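3-dehydroquinate dehydratase (Enterococcus faecalis, PDB 4PH6) catalyses the cis-dehydration of 3-dehydroquinate to 3-dehydroshikimate through an imine intermediate, the third step of the chorismate pathway. Local coordinates at residues Glu49-Tyr54 with Thr83-Lys88; Glu98-Leu103 with Asp117-Ala122. All blocks are in the same frame, centred on the assembly; numbering follows the deposited sequence.

In the fold
A (beta/alpha)8 barrel gathers catalytic groups at the C-terminal ends of neighbouring strands; contact 1 lies among these groups and contact 2 just behind, their centres about 10 Å apart. Contact 1 joins the ends of strands 47-51 and 80-83; contact 2 follows it in the chain and packs helix 97-110 against the next strand, 115-119. Arg85, predicted to bind 3-dehydroquinate, links them: its NH2 forms a salt bridge of 2.8 Å with Asp117 OD2, while Thr86 OG1 lies 2.5 Å from Glu119 OE1, a probable hydrogen bond. The Arg85 side chain also comes within about 3 Å, nearest atoms, of those of His146 and Lys173, the predicted proton donor/acceptor and Schiff-base lysine.

Contact 1. Residues Glu49-Tyr54 with Thr83-Lys88; sequences EWRLDY and TFRTQK
Arg51 and Thr83 pair as parallel neighbours where two strands of the (beta/alpha)8 barrel end, their CA atoms 5.1 Å apart. Thr83 N donates to Trp50 O, and Thr83 O receives Leu52 N at 2.8 Å, so Thr83 bonds to the residues before and after Arg51, one of the two hydrogen-bonding patterns of a parallel bridge. Beyond it, 52-54 turns into a short 3-10 segment, and the chain after Thr83 continues as a loop into another at 87-88.

Polar groups predominate around Glu49, Arg51 and Thr83. The extended chain of Glu49, a predicted substrate-binding residue, brings OE1 within 2.7 Å of Thr83 OG1, which donates to it on the anti side, out of the carboxylate plane. A water bridges the same OE1 to NH2 of Arg85, whose guanidinium is held by salt bridges to Asp117 and Glu119 of strand 115-119.

Arg51, also predicted to bind 3-dehydroquinate, is bent at chi2 and chi3, which returns its guanidinium to Asp53 in a side-on salt bridge: NE meets OD2 almost in the guanidinium plane with a nearly straight bond (170°), and NH2 meets OD1, both oxygens using syn lone pairs. This paired grip probably limits rotation of the Arg51 group. CB of Arg85 lies over one guanidinium face, 3.3 Å from Arg51 NH2.

The Phe84 ring packs against Leu52 and Asp53, with Leu52 CB at its edge and Asp53 CB above its centre in a CH-pi contact (3.8 Å to the centroid). Asp53 OD2 takes a second donor besides Arg51 NE: Arg85 N reaches it from above the carboxylate plane at 2.9 Å.

Contact 2. Residues Glu98-Leu103 with Asp117-Ala122; sequences ENYFAL and DIELFA
Tyr100 of helix 97-110 reaches the end of strand 115-119, while its neighbour Phe101 meets Ala122 in the turn just after it; helix and strand belong to the beta-alpha-beta unit that also includes strand 80-83. The short helical and strand segments run nearly antiparallel, at 154°, with their axes 11.2 Å apart at closest approach; the Tyr100 side chain spans that gap.

Apolar contact centres on Ala122, the last residue of a type I turn that begins at Glu119. Its CB meets both rings, 3.9 Å from Phe101 CZ and 4.2 Å from Tyr100 CE2, approaching each obliquely. The rings also touch each other: Tyr100 CD2 sits over the centre of one Phe101 face. Phe101 also packs on Ala126 and Ala127 of helix 124-136.

The polar contacts belong to the phenol. With CG anti to the backbone N (chi1 177°), Tyr100 points from the helix toward the strand and lays its OH beside the backbone of Ile118 and Glu119. Glu119 N donates to OH in a weak bond, long at 3.4 Å but close to straight (167°). A water hydrogen-bonded to Tyr100 OH at 2.6 Å can donate to Asp117 OD1, also at 2.6 Å, though it has more acceptors in reach than protons.

Glu119, like Asp117, forms a salt bridge with Arg85, and probably hydrogen-bonds Thr86 OG1 as well. Tyr100 can therefore be read as a second-shell group: it may help position the Asp117 carboxylate through the water, and the Glu119 backbone through a weak bond, behind a predicted substrate-binding arginine.

Contact 1. Residues Glu49-Tyr54 with Thr83-Lys88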
loop_
_atom_site.group_PDB
_atom_site.type_symbol
_atom_site.label_atom_id
_atom_site.label_comp_id
_atom_site.label_asym_id
_atom_site.label_seq_id
_atom_site.Cartn_x
_atom_site.Cartn_y
_atom_site.Cartn_z
ATOM N N GLU A 49 -1.837 17.122 16.570
ATOM C CA GLU A 49 -0.989 16.682 17.662
ATOM C C GLU A 49 0.076 17.728 17.953
ATOM O O GLU A 49 0.929 18.014 17.114
ATOM C CB GLU A 49 -0.330 15.335 17.350
ATOM C CG GLU A 49 0.631 14.874 18.436
ATOM C CD GLU A 49 1.511 13.693 18.008
ATOM O OE1 GLU A 49 1.539 12.676 18.746
ATOM O OE2 GLU A 49 2.175 13.789 16.942
ATOM N N TRP A 50 0.045 18.307 19.143
ATOM C CA TRP A 50 1.119 19.214 19.508
ATOM C C TRP A 50 2.224 18.404 20.184
ATOM O O TRP A 50 2.005 17.787 21.229
ATOM C CB TRP A 50 0.611 20.344 20.418
ATOM C CG TRP A 50 1.702 21.216 20.919
ATOM C CD1 TRP A 50 2.918 21.434 20.335
ATOM C CD2 TRP A 50 1.702 21.978 22.134
ATOM N NE1 TRP A 50 3.662 22.290 21.102
ATOM C CE2 TRP A 50 2.937 22.637 22.214
ATOM C CE3 TRP A 50 0.767 22.162 23.160
ATOM C CZ2 TRP A 50 3.269 23.466 23.279
ATOM C CZ3 TRP A 50 1.094 22.983 24.210
ATOM C CH2 TRP A 50 2.332 23.631 24.265
ATOM N N ARG A 51 3.401 18.369 19.575
ATOM C CA ARG A 51 4.517 17.639 20.167
ATOM C C ARG A 51 5.250 18.490 21.209
ATOM O O ARG A 51 5.986 19.409 20.870
ATOM C CB ARG A 51 5.488 17.162 19.082
ATOM C CG ARG A 51 4.979 15.977 18.248
ATOM C CD ARG A 51 5.119 14.658 18.986
ATOM N NE ARG A 51 6.507 14.414 19.366
ATOM C CZ ARG A 51 7.415 13.832 18.582
ATOM N NH1 ARG A 51 7.082 13.427 17.358
ATOM N NH2 ARG A 51 8.656 13.657 19.024
ATOM N N LEU A 52 5.045 18.146 22.476
ATOM C CA LEU A 52 5.587 18.892 23.614
ATOM C C LEU A 52 7.104 18.890 23.695
ATOM O O LEU A 52 7.711 19.877 24.119
ATOM C CB LEU A 52 5.023 18.325 24.926
ATOM C CG LEU A 52 3.516 18.518 25.065
ATOM C CD1 LEU A 52 3.031 18.021 26.407
ATOM C CD2 LEU A 52 3.156 19.993 24.865
ATOM N N ASP A 53 7.713 17.779 23.295
ATOM C CA ASP A 53 9.144 17.599 23.501
ATOM C C ASP A 53 9.958 18.477 22.543
ATOM O O ASP A 53 11.172 18.604 22.700
ATOM C CB ASP A 53 9.525 16.115 23.373
ATOM C CG ASP A 53 8.964 15.467 22.129
ATOM O OD1 ASP A 53 9.757 15.102 21.234
ATOM O OD2 ASP A 53 7.729 15.330 22.039
ATOM N N TYR A 54 9.280 19.104 21.578
ATOM C CA TYR A 54 9.907 20.128 20.743
ATOM C C TYR A 54 9.843 21.521 21.382
ATOM O O TYR A 54 10.669 22.381 21.072
ATOM C CB TYR A 54 9.242 20.192 19.364
ATOM C CG TYR A 54 9.736 19.181 18.354
ATOM C CD1 TYR A 54 10.806 19.465 17.513
ATOM C CD2 TYR A 54 9.112 17.947 18.232
ATOM C CE1 TYR A 54 11.234 18.539 16.578
ATOM C CE2 TYR A 54 9.534 17.028 17.316
ATOM C CZ TYR A 54 10.591 17.323 16.490
ATOM O OH TYR A 54 10.993 16.390 15.582
ATOM N N THR A 83 1.290 15.313 23.219
ATOM C CA THR A 83 2.260 14.221 23.258
ATOM C C THR A 83 3.613 14.712 23.713
ATOM O O THR A 83 4.172 15.606 23.093
ATOM C CB THR A 83 2.447 13.581 21.854
ATOM O OG1 THR A 83 1.230 12.953 21.426
ATOM C CG2 THR A 83 3.581 12.579 21.852
ATOM N N PHE A 84 4.148 14.143 24.778
ATOM C CA PHE A 84 5.575 14.303 25.048
ATOM C C PHE A 84 6.299 13.022 24.646
ATOM O O PHE A 84 6.318 12.060 25.411
ATOM C CB PHE A 84 5.851 14.628 26.526
ATOM C CG PHE A 84 7.269 15.077 26.783
ATOM C CD1 PHE A 84 7.590 16.428 26.804
ATOM C CD2 PHE A 84 8.283 14.153 26.979
ATOM C CE1 PHE A 84 8.898 16.847 27.014
ATOM C CE2 PHE A 84 9.602 14.571 27.192
ATOM C CZ PHE A 84 9.903 15.915 27.203
ATOM N N ARG A 85 6.858 12.968 23.442
ATOM C CA ARG A 85 7.570 11.752 23.060
ATOM C C ARG A 85 8.876 11.664 23.842
ATOM O O ARG A 85 9.682 12.597 23.821
ATOM C CB ARG A 85 7.836 11.705 21.559
ATOM C CG ARG A 85 8.435 10.392 21.065
ATOM C CD ARG A 85 7.505 9.221 21.300
ATOM N NE ARG A 85 6.205 9.451 20.685
ATOM C CZ ARG A 85 5.042 9.245 21.295
ATOM N NH1 ARG A 85 5.008 8.778 22.535
ATOM N NH2 ARG A 85 3.912 9.477 20.651
ATOM N N THR A 86 9.083 10.561 24.545
ATOM C CA THR A 86 10.309 10.427 25.328
ATOM C C THR A 86 11.468 10.068 24.409
ATOM O O THR A 86 11.275 9.453 23.358
ATOM C CB THR A 86 10.199 9.366 26.430
ATOM O OG1 THR A 86 10.147 8.065 25.830
ATOM C CG2 THR A 86 8.947 9.599 27.265
ATOM N N GLN A 87 12.668 10.434 24.836
ATOM C CA GLN A 87 13.877 10.279 24.037
ATOM C C GLN A 87 14.113 8.841 23.566
ATOM O O GLN A 87 14.552 8.629 22.443
ATOM C CB GLN A 87 15.085 10.774 24.838
ATOM C CG GLN A 87 16.324 11.075 24.010
ATOM C CD GLN A 87 17.411 11.784 24.817
ATOM O OE1 GLN A 87 17.545 11.568 26.027
ATOM N NE2 GLN A 87 18.185 12.637 24.149
ATOM N N LYS A 88 13.807 7.850 24.401
ATOM C CA LYS A 88 14.097 6.462 24.034
ATOM C C LYS A 88 13.147 5.931 22.951
ATOM O O LYS A 88 13.360 4.842 22.407
ATOM C CB LYS A 88 14.043 5.550 25.265
ATOM C CG LYS A 88 14.891 4.278 25.143
ATOM C CD LYS A 88 14.323 3.163 26.043
ATOM C CE LYS A 88 15.240 2.771 27.209
ATOM N NZ LYS A 88 15.900 1.446 27.021
HETATM O O HOH W 1 4.024 11.079 18.030
#

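Contact 2. Residues Glu98-Leu103 with Asp117-Ala122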
loop_
_atom_site.group_PDB
_atom_site.type_symbol
_atom_site.label_atom_id
_atom_site.label_comp_id
_atom_site.label_asym_id
_atom_site.label_seq_id
_atom_site.Cartn_x
_atom_site.Cartn_y
_atom_site.Cartn_z
ATOM N N GLU A 98 10.048 11.777 36.463
ATOM C CA GLU A 98 9.292 12.643 37.377
ATOM C C GLU A 98 8.733 13.869 36.658
ATOM O O GLU A 98 7.571 14.224 36.848
ATOM C CB GLU A 98 10.172 13.081 38.557
ATOM C CG GLU A 98 9.527 14.070 39.532
ATOM C CD GLU A 98 10.549 14.683 40.485
ATOM O OE1 GLU A 98 11.757 14.600 40.167
ATOM O OE2 GLU A 98 10.161 15.237 41.542
ATOM N N ASN A 99 9.560 14.503 35.827
ATOM C CA ASN A 99 9.114 15.632 35.014
ATOM C C ASN A 99 8.109 15.199 33.946
ATOM O O ASN A 99 7.192 15.943 33.603
ATOM C CB ASN A 99 10.304 16.332 34.357
ATOM C CG ASN A 99 11.006 17.296 35.304
ATOM O OD1 ASN A 99 10.389 17.836 36.216
ATOM N ND2 ASN A 99 12.298 17.516 35.085
ATOM N N TYR A 100 8.282 13.991 33.429
ATOM C CA TYR A 100 7.355 13.459 32.459
ATOM C C TYR A 100 5.956 13.390 33.073
ATOM O O TYR A 100 5.002 13.960 32.532
ATOM C CB TYR A 100 7.816 12.084 31.976
ATOM C CG TYR A 100 6.871 11.415 31.005
ATOM C CD1 TYR A 100 6.864 11.763 29.661
ATOM C CD2 TYR A 100 6.002 10.413 31.426
ATOM C CE1 TYR A 100 5.997 11.142 28.761
ATOM C CE2 TYR A 100 5.141 9.787 30.535
ATOM C CZ TYR A 100 5.146 10.154 29.203
ATOM O OH TYR A 100 4.289 9.533 28.315
ATOM N N PHE A 101 5.833 12.734 34.220
ATOM C CA PHE A 101 4.519 12.581 34.838
ATOM C C PHE A 101 3.993 13.869 35.480
ATOM O O PHE A 101 2.782 14.099 35.495
ATOM C CB PHE A 101 4.553 11.447 35.863
ATOM C CG PHE A 101 4.588 10.094 35.232
ATOM C CD1 PHE A 101 3.450 9.557 34.670
ATOM C CD2 PHE A 101 5.766 9.368 35.172
ATOM C CE1 PHE A 101 3.474 8.316 34.085
ATOM C CE2 PHE A 101 5.794 8.133 34.592
ATOM C CZ PHE A 101 4.647 7.600 34.047
ATOM N N ALA A 102 4.886 14.710 35.990
ATOM C CA ALA A 102 4.465 15.977 36.600
ATOM C C ALA A 102 3.837 16.930 35.565
ATOM O O ALA A 102 2.824 17.594 35.840
ATOM C CB ALA A 102 5.645 16.644 37.291
ATOM N N LEU A 103 4.437 16.979 34.375
ATOM C CA LEU A 103 3.930 17.799 33.268
ATOM C C LEU A 103 2.528 17.377 32.849
ATOM O O LEU A 103 1.633 18.210 32.698
ATOM C CB LEU A 103 4.859 17.712 32.060
ATOM C CG LEU A 103 4.438 18.477 30.795
ATOM C CD1 LEU A 103 3.899 19.875 31.089
ATOM C CD2 LEU A 103 5.602 18.563 29.817
ATOM N N ASP A 117 -1.384 11.328 25.039
ATOM C CA ASP A 117 -0.452 10.291 24.654
ATOM C C ASP A 117 0.390 9.832 25.862
ATOM O O ASP A 117 1.067 10.635 26.503
ATOM C CB ASP A 117 0.462 10.800 23.523
ATOM C CG ASP A 117 1.499 9.770 23.086
ATOM O OD1 ASP A 117 2.417 9.490 23.881
ATOM O OD2 ASP A 117 1.431 9.281 21.934
ATOM N N ILE A 118 0.354 8.534 26.150
ATOM C CA ILE A 118 1.144 7.956 27.229
ATOM C C ILE A 118 1.853 6.695 26.732
ATOM O O ILE A 118 1.227 5.776 26.221
ATOM C CB ILE A 118 0.281 7.605 28.449
ATOM C CG1 ILE A 118 -0.427 8.856 28.977
ATOM C CG2 ILE A 118 1.135 6.939 29.555
ATOM C CD1 ILE A 118 -1.378 8.586 30.116
ATOM N N GLU A 119 3.168 6.662 26.870
ATOM C CA GLU A 119 3.926 5.513 26.405
ATOM C C GLU A 119 3.680 4.285 27.282
ATOM O O GLU A 119 3.783 4.347 28.506
ATOM C CB GLU A 119 5.403 5.867 26.334
ATOM C CG GLU A 119 5.650 6.957 25.314
ATOM C CD GLU A 119 7.085 7.419 25.238
ATOM O OE1 GLU A 119 7.936 6.927 26.011
ATOM O OE2 GLU A 119 7.355 8.301 24.397
ATOM N N LEU A 120 3.318 3.186 26.622
ATOM C CA LEU A 120 3.094 1.902 27.272
ATOM C C LEU A 120 4.166 1.577 28.307
ATOM O O LEU A 120 3.853 1.094 29.393
ATOM C CB LEU A 120 3.031 0.782 26.220
ATOM C CG LEU A 120 3.066 -0.685 26.682
ATOM C CD1 LEU A 120 1.808 -1.066 27.475
ATOM C CD2 LEU A 120 3.274 -1.648 25.507
ATOM N N PHE A 121 5.424 1.828 27.972
ATOM C CA PHE A 121 6.570 1.399 28.766
ATOM C C PHE A 121 6.995 2.325 29.915
ATOM O O PHE A 121 7.849 2.004 30.633
ATOM C CB PHE A 121 7.797 1.034 27.908
ATOM C CG PHE A 121 7.615 -0.204 27.095
ATOM C CD1 PHE A 121 7.910 -0.216 25.786
ATOM C CD2 PHE A 121 7.112 -1.325 27.636
ATOM C CE1 PHE A 121 7.723 -1.325 25.022
ATOM C CE2 PHE A 121 6.908 -2.443 26.871
ATOM C CZ PHE A 121 7.218 -2.449 25.560
ATOM N N ALA A 122 6.367 3.469 30.048
ATOM C CA ALA A 122 6.624 4.359 31.142
ATOM C C ALA A 122 6.113 3.708 32.377
ATOM O O ALA A 122 5.336 2.848 32.308
ATOM C CB ALA A 122 5.950 5.694 30.941
HETATM O O HOH W 2 4.146 9.869 25.786
#